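Local coordinates for protein glucose 1-dehydrogenase (Haloferax mediterranei, PDB 2B5V) that oxidises D-glucose, and several other aldose sugars, at a zinc site, passing the electrons to NADP(+) or, less readily, NAD(+), at residues D38-E43 with L61-V66; I152-K157 with V302-E307; T329-L334 with A351-T356. One frame throughout, in Å; residues are numbered along the deposited sequence.

Interaction 1: D38-E43 with L61-V66; sequences DGTDHE and LGHEAV
The imidazole of H63 is met at its edge, in plane, by OD2 of D38, with the D38 carboxylate turned 73° against the ring; OG1 of T40 and OD2 of D41 approach the same ring obliquely, and the plane of the D41 carboxylate is turned only slightly from that of the ring. This is the catalytic zinc site of the medium-chain, zinc-containing alcohol dehydrogenase fold: the GroES-like domain supplies the zinc ligands D38, H63 and E64, E150 comes from helix 149-164 of the C-terminal part, and T40 binds the sugar. NE2 of H63 gives D38 OD2 a weak hydrogen bond of 3.3 Å and lies 3.2 Å from T40 OG1. CG of H63 sits between its own backbone N and carbonyl carbon (chi1 60°), which swings NE2 toward the helix start. The carboxylates of D38 and E64 come close as well, OD1 to OE1 at 3.7 Å, a gathering of like charge that suits a cation site; K349 probably eases it through a salt bridge to E64 OE2 and a weak, long ion pair with D38 OD1.

D41 ties the first turn of helix 39-46 to the incoming chain. Its OD2 accepts the N-H of D38 through its anti lone pair, while a water bound to the same oxygen accepts from the backbone N of H63, so D41 braces two zinc ligands from the second shell. On the other oxygen, OD1 accepts the amide of G62 at 3.0 Å from the syn side, the donor 23° out of the carboxylate plane.

Interaction 2: I152-K157 with V302-E307; sequences ISITEK and VNSHVE. With NAP (NADP nicotinamide-adenine-dinucleotide phosphate), chain B.
K157 reaches from helix 149-164 to the backbone of V302, its NZ donating a hydrogen bond of 2.9 Å to V302 O, nearly in line with the C=O (158°) and in the carbonyl plane. The chain is extended all the way, with CG anti to the backbone N (chi1 169°), and it runs alongside the 302-304 backbone; CD passes 3.4 Å from N303 O before the ammonium arrives. That ammonium has further partners: a salt bridge to D105 and a hydrogen bond to OD1 of N295 of the second subunit, which also accepts from V302 N. The positive charge is thus gripped in a buried place at the dimer contact.

A second polar link runs through water, which donates to both I154 O and N303 O, the latter at 2.8 Å, and so ties a helix carbonyl to the loop.

The 302-305 loop leaves the last strand of the parallel sheet in the nucleotide-binding Rossmann domain and leads into helix 306-318, so these bonds tie helix 149-164 to the loop that lines the nicotinamide site. There the N-H of N303 meets the carboxamide oxygen O7N of the NADP at 3.0 Å, fairly straight at 160°, and V302 CG2 lies against the same group. N303 is also a substrate-binding residue.

The remaining contacts are by van der Waals packing. I154 splits its branches between cofactor and loop: CG2 faces the nicotinamide, 3.8 Å from O7N, whereas CD1 sits 3.5 Å from N303 O. S304 packs against the helix, its OG only 3.2 Å from CB of S153; the S153 hydroxyl makes a weak bond to I149 O within its own helix.

Interaction 3: T329-L334 with A351-T356; sequences TGVHPL and AIEFST
L334 closes the end of this strand pair against F354 and I352, just where two parallel strands, 328-333 and 349-353, part company. Both belong to the mixed sheet that also contains strand 27-37 of the catalytic domain, although they come from the C-terminal part of the chain. From CB, which lies 3.9 Å from E353 O, the side chain runs to CG, anti to the backbone N (chi1 -176°), a torsion that sends the two branches toward F354. CD1 comes 3.9 Å from CE2 of the ring and also approaches CG2 of I352, while CD2 lies 4.0 Å from F354 CD2, the branches meeting the ring obliquely. I4 of strand 2-7 touches all three side chains. An alanine here is likely to leave the F354 ring and I352 CG2 without their apolar neighbour, opening a gap between them.

Behind L334 the backbones bond in parallel register, V331 beside A351, H332 beside I352 and P333 beside E353. G330 O accepts from A351 N, and H332 uses both backbone groups, its N donating to A351 O and its O accepting from E353 N at 2.7 Å with the donor 37° above the carbonyl plane. L334 N adds a weak bond to E353 O. On the face shared by V331, A351 and E353, V331 CG1 packs on CB of E353, whose carboxylate reaches on to a salt bridge with R34 of strand 27-37. Beside it, V331 CG2 comes to 4.3 Å from A351 CB.

Overall arrangement
Interactions 1 and 2 are buried, whereas interaction 3 lies nearer the surface, about 19 Å from the chain centre to its own centre and only partly buried. Interaction 1 brings together zinc ligands through carboxylates, an imidazole and water; interaction 2 relies on a lysine, a second water and backbone carbonyls beside the nicotinamide; interaction 3 is mostly backbone hydrogen bonding with an apolar end. Interactions 1 and 3 reach the same mixed sheet, their centres about 13 Å apart, and K349, in the same strand as 351-353, forms a salt bridge with E64. Helix 149-164 relates 1 to 2: E150 touches H63 and E64, and residues 152-157 follow it. None of the three touches another.

Interaction 1: D38-E43 with L61-V66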
loop_
_atom_site.group_PDB
_atom_site.type_symbol
_atom_site.label_atom_id
_atom_site.label_comp_id
_atom_site.label_asym_id
_atom_site.label_seq_id
_atom_site.Cartn_x
_atom_site.Cartn_y
_atom_site.Cartn_z
ATOM N N ASP A 38 -12.163 3.876 -25.775
ATOM C CA ASP A 38 -11.212 4.196 -24.730
ATOM C C ASP A 38 -9.782 4.350 -25.245
ATOM O O ASP A 38 -9.488 4.055 -26.406
ATOM C CB ASP A 38 -11.269 3.063 -23.707
ATOM C CG ASP A 38 -10.611 3.419 -22.415
ATOM O OD1 ASP A 38 -10.867 4.530 -21.919
ATOM O OD2 ASP A 38 -9.860 2.569 -21.914
ATOM N N GLY A 39 -8.895 4.787 -24.359
ATOM C CA GLY A 39 -7.486 4.934 -24.708
ATOM C C GLY A 39 -6.849 3.662 -25.257
ATOM O O GLY A 39 -6.097 3.704 -26.235
ATOM N N THR A 40 -7.155 2.515 -24.658
ATOM C CA THR A 40 -6.571 1.260 -25.134
ATOM C C THR A 40 -6.939 1.054 -26.604
ATOM O O THR A 40 -6.100 0.653 -27.407
ATOM C CB THR A 40 -7.087 0.056 -24.305
ATOM O OG1 THR A 40 -8.494 -0.118 -24.544
ATOM C CG2 THR A 40 -6.844 0.304 -22.798
ATOM N N ASP A 41 -8.196 1.319 -26.956
ATOM C CA ASP A 41 -8.625 1.171 -28.341
ATOM C C ASP A 41 -7.758 2.026 -29.253
ATOM O O ASP A 41 -7.455 1.641 -30.389
ATOM C CB ASP A 41 -10.086 1.595 -28.497
ATOM C CG ASP A 41 -11.021 0.724 -27.694
ATOM O OD1 ASP A 41 -11.148 -0.462 -28.067
ATOM O OD2 ASP A 41 -11.603 1.218 -26.690
ATOM N N HIS A 42 -7.382 3.201 -28.768
ATOM C CA HIS A 42 -6.536 4.075 -29.568
ATOM C C HIS A 42 -5.130 3.486 -29.664
ATOM O O HIS A 42 -4.499 3.546 -30.717
ATOM C CB HIS A 42 -6.505 5.489 -28.982
ATOM C CG HIS A 42 -7.681 6.323 -29.384
ATOM N ND1 HIS A 42 -8.677 6.691 -28.504
ATOM C CD2 HIS A 42 -8.018 6.866 -30.579
ATOM C CE1 HIS A 42 -9.577 7.426 -29.138
ATOM N NE2 HIS A 42 -9.200 7.546 -30.400
ATOM N N GLU A 43 -4.654 2.911 -28.568
ATOM C CA GLU A 43 -3.337 2.282 -28.561
ATOM C C GLU A 43 -3.279 1.241 -29.677
ATOM O O GLU A 43 -2.316 1.203 -30.452
ATOM C CB GLU A 43 -3.073 1.589 -27.225
ATOM C CG GLU A 43 -2.058 2.302 -26.344
ATOM C CD GLU A 43 -2.627 3.520 -25.650
ATOM O OE1 GLU A 43 -3.143 4.423 -26.349
ATOM O OE2 GLU A 43 -2.555 3.572 -24.399
ATOM N N LEU A 61 -12.354 -4.513 -31.770
ATOM C CA LEU A 61 -12.145 -3.560 -30.677
ATOM C C LEU A 61 -13.266 -3.484 -29.625
ATOM O O LEU A 61 -14.322 -4.110 -29.763
ATOM C CB LEU A 61 -11.935 -2.155 -31.281
ATOM C CG LEU A 61 -10.817 -2.017 -32.326
ATOM C CD1 LEU A 61 -10.686 -0.560 -32.780
ATOM C CD2 LEU A 61 -9.495 -2.493 -31.719
ATOM N N GLY A 62 -13.010 -2.707 -28.576
ATOM C CA GLY A 62 -14.007 -2.475 -27.556
ATOM C C GLY A 62 -14.099 -3.362 -26.332
ATOM O O GLY A 62 -14.303 -4.570 -26.459
ATOM N N HIS A 63 -13.982 -2.759 -25.145
ATOM C CA HIS A 63 -14.119 -3.533 -23.927
ATOM C C HIS A 63 -15.170 -2.935 -22.981
ATOM O O HIS A 63 -15.490 -3.561 -21.984
ATOM C CB HIS A 63 -12.765 -3.666 -23.210
ATOM C CG HIS A 63 -12.161 -2.349 -22.811
ATOM N ND1 HIS A 63 -12.296 -1.817 -21.548
ATOM C CD2 HIS A 63 -11.400 -1.467 -23.508
ATOM C CE1 HIS A 63 -11.639 -0.668 -21.477
ATOM N NE2 HIS A 63 -11.087 -0.433 -22.655
ATOM N N GLU A 64 -15.708 -1.750 -23.296
ATOM C CA GLU A 64 -16.742 -1.106 -22.456
ATOM C C GLU A 64 -18.061 -1.258 -23.218
ATOM O O GLU A 64 -18.348 -0.486 -24.134
ATOM C CB GLU A 64 -16.466 0.388 -22.276
ATOM C CG GLU A 64 -15.085 0.690 -21.694
ATOM C CD GLU A 64 -14.826 2.167 -21.648
ATOM O OE1 GLU A 64 -13.884 2.602 -20.938
ATOM O OE2 GLU A 64 -15.580 2.890 -22.347
ATOM N N ALA A 65 -18.885 -2.212 -22.821
ATOM C CA ALA A 65 -20.099 -2.451 -23.588
ATOM C C ALA A 65 -21.356 -2.674 -22.770
ATOM O O ALA A 65 -21.292 -2.954 -21.570
ATOM C CB ALA A 65 -19.861 -3.691 -24.492
ATOM N N VAL A 66 -22.499 -2.548 -23.445
ATOM C CA VAL A 66 -23.786 -2.827 -22.839
ATOM C C VAL A 66 -24.606 -3.427 -23.978
ATOM O O VAL A 66 -24.472 -2.999 -25.119
ATOM C CB VAL A 66 -24.501 -1.563 -22.263
ATOM C CG1 VAL A 66 -24.694 -0.480 -23.351
ATOM C CG2 VAL A 66 -25.887 -1.995 -21.695
HETATM O O HOH W 1 -13.709 0.120 -25.229
#

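Interaction 2: I152-K157 with V302-E307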
loop_
_atom_site.group_PDB
_atom_site.type_symbol
_atom_site.label_atom_id
_atom_site.label_comp_id
_atom_site.label_asym_id
_atom_site.label_seq_id
_atom_site.Cartn_x
_atom_site.Cartn_y
_atom_site.Cartn_z
ATOM N N ILE A 152 -16.540 2.749 -14.397
ATOM C CA ILE A 152 -16.901 3.038 -13.000
ATOM C C ILE A 152 -16.422 1.845 -12.141
ATOM O O ILE A 152 -15.940 2.066 -11.003
ATOM C CB ILE A 152 -18.446 3.257 -12.823
ATOM C CG1 ILE A 152 -18.830 4.591 -13.479
ATOM C CG2 ILE A 152 -18.846 3.254 -11.305
ATOM C CD1 ILE A 152 -20.371 4.824 -13.634
ATOM N N SER A 153 -16.502 0.620 -12.711
ATOM C CA SER A 153 -16.058 -0.677 -12.076
ATOM C C SER A 153 -14.607 -0.568 -11.647
ATOM O O SER A 153 -14.211 -1.019 -10.560
ATOM C CB SER A 153 -16.087 -1.908 -13.097
ATOM O OG SER A 153 -17.322 -2.557 -12.959
ATOM N N ILE A 154 -13.801 -0.051 -12.566
ATOM C CA ILE A 154 -12.375 0.099 -12.345
ATOM C C ILE A 154 -12.143 0.873 -11.029
ATOM O O ILE A 154 -11.401 0.430 -10.142
ATOM C CB ILE A 154 -11.724 0.842 -13.561
ATOM C CG1 ILE A 154 -11.850 -0.020 -14.846
ATOM C CG2 ILE A 154 -10.250 1.140 -13.279
ATOM C CD1 ILE A 154 -11.375 -1.454 -14.675
ATOM N N THR A 155 -12.799 2.015 -10.893
ATOM C CA THR A 155 -12.648 2.811 -9.696
ATOM C C THR A 155 -13.231 2.155 -8.441
ATOM O O THR A 155 -12.657 2.298 -7.364
ATOM C CB THR A 155 -13.222 4.239 -9.933
ATOM O OG1 THR A 155 -12.421 4.866 -10.940
ATOM C CG2 THR A 155 -13.176 5.076 -8.638
ATOM N N GLU A 156 -14.333 1.417 -8.565
ATOM C CA GLU A 156 -14.906 0.747 -7.387
ATOM C C GLU A 156 -13.859 -0.223 -6.817
ATOM O O GLU A 156 -13.690 -0.314 -5.605
ATOM C CB GLU A 156 -16.188 -0.027 -7.766
ATOM C CG GLU A 156 -17.376 0.857 -8.213
ATOM C CD GLU A 156 -17.947 1.668 -7.052
ATOM O OE1 GLU A 156 -17.521 1.471 -5.901
ATOM O OE2 GLU A 156 -18.834 2.496 -7.302
ATOM N N LYS A 157 -13.168 -0.962 -7.688
ATOM C CA LYS A 157 -12.130 -1.867 -7.204
ATOM C C LYS A 157 -10.929 -1.134 -6.574
ATOM O O LYS A 157 -10.444 -1.524 -5.498
ATOM C CB LYS A 157 -11.567 -2.755 -8.316
ATOM C CG LYS A 157 -10.293 -3.502 -7.844
ATOM C CD LYS A 157 -9.785 -4.562 -8.824
ATOM C CE LYS A 157 -8.344 -4.977 -8.450
ATOM N NZ LYS A 157 -7.814 -6.115 -9.286
ATOM N N VAL A 302 -5.860 -3.002 -11.097
ATOM C CA VAL A 302 -6.146 -3.124 -12.521
ATOM C C VAL A 302 -7.404 -3.956 -12.688
ATOM O O VAL A 302 -7.691 -4.828 -11.855
ATOM C CB VAL A 302 -4.957 -3.804 -13.303
ATOM C CG1 VAL A 302 -4.693 -5.226 -12.771
ATOM C CG2 VAL A 302 -5.289 -3.866 -14.785
ATOM N N ASN A 303 -8.195 -3.631 -13.718
ATOM C CA ASN A 303 -9.387 -4.405 -14.038
ATOM C C ASN A 303 -10.418 -4.391 -12.896
ATOM O O ASN A 303 -10.385 -3.523 -12.042
ATOM C CB ASN A 303 -8.952 -5.844 -14.340
ATOM C CG ASN A 303 -9.972 -6.609 -15.166
ATOM O OD1 ASN A 303 -10.236 -6.269 -16.338
ATOM N ND2 ASN A 303 -10.547 -7.653 -14.566
ATOM N N SER A 304 -11.329 -5.356 -12.881
ATOM C CA SER A 304 -12.361 -5.371 -11.850
ATOM C C SER A 304 -13.234 -6.571 -12.101
ATOM O O SER A 304 -13.185 -7.143 -13.167
ATOM C CB SER A 304 -13.213 -4.111 -11.968
ATOM O OG SER A 304 -13.627 -3.938 -13.320
ATOM N N HIS A 305 -14.064 -6.931 -11.136
ATOM C CA HIS A 305 -14.900 -8.088 -11.344
ATOM C C HIS A 305 -16.360 -7.844 -11.000
ATOM O O HIS A 305 -16.760 -6.705 -10.704
ATOM C CB HIS A 305 -14.346 -9.303 -10.601
ATOM C CG HIS A 305 -14.818 -10.608 -11.171
ATOM N ND1 HIS A 305 -14.764 -10.896 -12.524
ATOM C CD2 HIS A 305 -15.389 -11.682 -10.579
ATOM C CE1 HIS A 305 -15.287 -12.092 -12.734
ATOM N NE2 HIS A 305 -15.673 -12.591 -11.572
ATOM N N VAL A 306 -17.159 -8.903 -11.045
ATOM C CA VAL A 306 -18.599 -8.754 -10.863
ATOM C C VAL A 306 -19.095 -7.839 -9.736
ATOM O O VAL A 306 -19.891 -6.929 -9.993
ATOM C CB VAL A 306 -19.286 -10.149 -10.795
ATOM C CG1 VAL A 306 -20.795 -10.000 -10.605
ATOM C CG2 VAL A 306 -19.010 -10.913 -12.114
ATOM N N GLU A 307 -18.611 -8.052 -8.513
ATOM C CA GLU A 307 -19.021 -7.245 -7.374
ATOM C C GLU A 307 -18.833 -5.744 -7.600
ATOM O O GLU A 307 -19.613 -4.943 -7.116
ATOM C CB GLU A 307 -18.239 -7.674 -6.122
ATOM C CG GLU A 307 -18.354 -9.163 -5.806
ATOM C CD GLU A 307 -17.783 -9.521 -4.437
ATOM O OE1 GLU A 307 -18.351 -9.078 -3.416
ATOM O OE2 GLU A 307 -16.763 -10.242 -4.384
HETATM P PA NAP B . -6.423 9.418 -21.007
HETATM O O1A NAP B . -5.174 9.345 -21.657
HETATM O O2A NAP B . -7.784 9.604 -21.638
HETATM O O5B NAP B . -6.362 10.554 -19.925
HETATM C C5B NAP B . -5.137 10.765 -19.171
HETATM C C4B NAP B . -5.272 12.269 -18.915
HETATM O O4B NAP B . -4.156 12.718 -18.064
HETATM C C3B NAP B . -5.194 13.215 -20.179
HETATM O O3B NAP B . -6.309 14.071 -20.104
HETATM C C2B NAP B . -3.842 13.930 -20.043
HETATM O O2B NAP B . -3.836 15.294 -20.446
HETATM C C1B NAP B . -3.545 13.858 -18.536
HETATM N N9A NAP B . -2.131 13.931 -18.282
HETATM C C8A NAP B . -1.068 13.164 -18.698
HETATM N N7A NAP B . 0.096 13.581 -18.242
HETATM C C5A NAP B . -0.229 14.693 -17.488
HETATM C C6A NAP B . 0.592 15.559 -16.770
HETATM N N6A NAP B . 1.940 15.507 -16.660
HETATM N N1A NAP B . -0.032 16.605 -16.093
HETATM C C2A NAP B . -1.417 16.759 -16.137
HETATM N N3A NAP B . -2.245 15.909 -16.852
HETATM C C4A NAP B . -1.609 14.901 -17.501
HETATM O O3 NAP B . -6.654 8.122 -20.122
HETATM P PN NAP B . -7.999 7.612 -19.401
HETATM O O1N NAP B . -8.521 8.563 -18.369
HETATM O O2N NAP B . -8.908 6.650 -20.006
HETATM O O5D NAP B . -6.769 6.781 -18.744
HETATM C C5D NAP B . -5.931 7.305 -17.633
HETATM C C4D NAP B . -4.829 6.276 -17.329
HETATM O O4D NAP B . -5.431 5.110 -16.680
HETATM C C3D NAP B . -4.021 5.658 -18.556
HETATM O O3D NAP B . -2.614 5.500 -18.268
HETATM C C2D NAP B . -4.687 4.320 -18.768
HETATM O O2D NAP B . -3.805 3.401 -19.370
HETATM C C1D NAP B . -4.994 3.927 -17.381
HETATM N N1N NAP B . -6.053 2.942 -17.124
HETATM C C2N NAP B . -5.836 1.913 -16.200
HETATM C C3N NAP B . -6.826 1.004 -15.968
HETATM C C7N NAP B . -6.558 -0.105 -14.940
HETATM O O7N NAP B . -7.437 -0.924 -14.794
HETATM N N7N NAP B . -5.428 -0.153 -14.272
HETATM C C4N NAP B . -8.109 1.076 -16.681
HETATM C C5N NAP B . -8.294 2.140 -17.602
HETATM C C6N NAP B . -7.271 3.096 -17.841
HETATM P P2B NAP B . -3.611 15.809 -21.982
HETATM O O1X NAP B . -4.809 15.300 -22.765
HETATM O O2X NAP B . -3.603 17.282 -21.759
HETATM O O3X NAP B . -2.306 15.199 -22.447
HETATM O O HOH W 2 -9.089 -1.379 -10.811
#

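Interaction 3: T329-L334 with A351-T356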
loop_
_atom_site.group_PDB
_atom_site.type_symbol
_atom_site.label_atom_id
_atom_site.label_comp_id
_atom_site.label_asym_id
_atom_site.label_seq_id
_atom_site.Cartn_x
_atom_site.Cartn_y
_atom_site.Cartn_z
ATOM N N THR A 329 -19.330 13.103 -24.880
ATOM C CA THR A 329 -19.346 14.122 -25.922
ATOM C C THR A 329 -19.980 13.690 -27.234
ATOM O O THR A 329 -20.444 14.528 -28.001
ATOM C CB THR A 329 -17.939 14.696 -26.096
ATOM O OG1 THR A 329 -16.996 13.631 -26.174
ATOM C CG2 THR A 329 -17.586 15.564 -24.858
ATOM N N GLY A 330 -20.077 12.385 -27.462
ATOM C CA GLY A 330 -20.732 11.939 -28.667
ATOM C C GLY A 330 -21.032 10.464 -28.730
ATOM O O GLY A 330 -20.194 9.651 -28.380
ATOM N N VAL A 331 -22.248 10.120 -29.141
ATOM C CA VAL A 331 -22.613 8.717 -29.322
ATOM C C VAL A 331 -22.883 8.680 -30.839
ATOM O O VAL A 331 -23.732 9.384 -31.335
ATOM C CB VAL A 331 -23.879 8.324 -28.511
ATOM C CG1 VAL A 331 -24.312 6.896 -28.891
ATOM C CG2 VAL A 331 -23.577 8.384 -26.989
ATOM N N HIS A 332 -22.131 7.876 -31.564
ATOM C CA HIS A 332 -22.260 7.847 -33.012
ATOM C C HIS A 332 -22.799 6.545 -33.529
ATOM O O HIS A 332 -22.364 5.478 -33.091
ATOM C CB HIS A 332 -20.891 8.079 -33.656
ATOM C CG HIS A 332 -20.227 9.349 -33.232
ATOM N ND1 HIS A 332 -19.313 9.406 -32.204
ATOM C CD2 HIS A 332 -20.340 10.613 -33.706
ATOM C CE1 HIS A 332 -18.890 10.648 -32.061
ATOM N NE2 HIS A 332 -19.497 11.400 -32.960
ATOM N N PRO A 333 -23.748 6.611 -34.486
ATOM C CA PRO A 333 -24.353 5.413 -35.083
ATOM C C PRO A 333 -23.255 4.660 -35.807
ATOM O O PRO A 333 -22.279 5.275 -36.210
ATOM C CB PRO A 333 -25.378 5.995 -36.060
ATOM C CG PRO A 333 -24.700 7.263 -36.513
ATOM C CD PRO A 333 -24.180 7.828 -35.200
ATOM N N LEU A 334 -23.401 3.347 -35.959
ATOM C CA LEU A 334 -22.393 2.547 -36.656
ATOM C C LEU A 334 -22.056 3.137 -38.042
ATOM O O LEU A 334 -20.921 3.079 -38.495
ATOM C CB LEU A 334 -22.904 1.114 -36.819
ATOM C CG LEU A 334 -21.966 0.084 -37.452
ATOM C CD1 LEU A 334 -20.636 0.056 -36.695
ATOM C CD2 LEU A 334 -22.636 -1.297 -37.438
ATOM N N ALA A 351 -18.895 6.954 -27.791
ATOM C CA ALA A 351 -19.348 5.568 -27.836
ATOM C C ALA A 351 -19.901 5.356 -29.242
ATOM O O ALA A 351 -20.225 6.325 -29.940
ATOM C CB ALA A 351 -20.482 5.347 -26.821
ATOM N N ILE A 352 -20.022 4.102 -29.648
ATOM C CA ILE A 352 -20.590 3.779 -30.971
ATOM C C ILE A 352 -21.883 3.034 -30.697
ATOM O O ILE A 352 -21.893 2.088 -29.890
ATOM C CB ILE A 352 -19.655 2.847 -31.753
ATOM C CG1 ILE A 352 -18.360 3.602 -32.080
ATOM C CG2 ILE A 352 -20.373 2.282 -33.021
ATOM C CD1 ILE A 352 -17.287 2.669 -32.571
ATOM N N GLU A 353 -22.969 3.470 -31.333
ATOM C CA GLU A 353 -24.262 2.819 -31.164
ATOM C C GLU A 353 -24.516 1.790 -32.282
ATOM O O GLU A 353 -24.593 2.148 -33.471
ATOM C CB GLU A 353 -25.373 3.861 -31.184
ATOM C CG GLU A 353 -26.765 3.231 -31.106
ATOM C CD GLU A 353 -27.851 4.266 -30.877
ATOM O OE1 GLU A 353 -28.002 4.717 -29.718
ATOM O OE2 GLU A 353 -28.531 4.629 -31.851
ATOM N N PHE A 354 -24.653 0.523 -31.889
ATOM C CA PHE A 354 -24.894 -0.583 -32.819
ATOM C C PHE A 354 -26.385 -0.846 -33.016
ATOM O O PHE A 354 -26.831 -1.150 -34.122
ATOM C CB PHE A 354 -24.226 -1.862 -32.325
ATOM C CG PHE A 354 -22.752 -1.928 -32.604
ATOM C CD1 PHE A 354 -21.841 -1.242 -31.818
ATOM C CD2 PHE A 354 -22.288 -2.670 -33.679
ATOM C CE1 PHE A 354 -20.474 -1.293 -32.102
ATOM C CE2 PHE A 354 -20.936 -2.731 -33.976
ATOM C CZ PHE A 354 -20.022 -2.039 -33.184
ATOM N N SER A 355 -27.159 -0.747 -31.942
ATOM C CA SER A 355 -28.606 -0.924 -32.062
ATOM C C SER A 355 -29.264 -0.234 -30.880
ATOM O O SER A 355 -28.567 0.318 -30.017
ATOM C CB SER A 355 -28.995 -2.412 -32.112
ATOM O OG SER A 355 -28.934 -2.994 -30.831
ATOM N N THR A 356 -30.596 -0.249 -30.842
ATOM C CA THR A 356 -31.319 0.396 -29.750
ATOM C C THR A 356 -32.318 -0.546 -29.092
ATOM O O THR A 356 -32.524 -1.665 -29.551
ATOM C CB THR A 356 -32.101 1.605 -30.242
ATOM O OG1 THR A 356 -33.072 1.158 -31.195
ATOM C CG2 THR A 356 -31.177 2.626 -30.900
#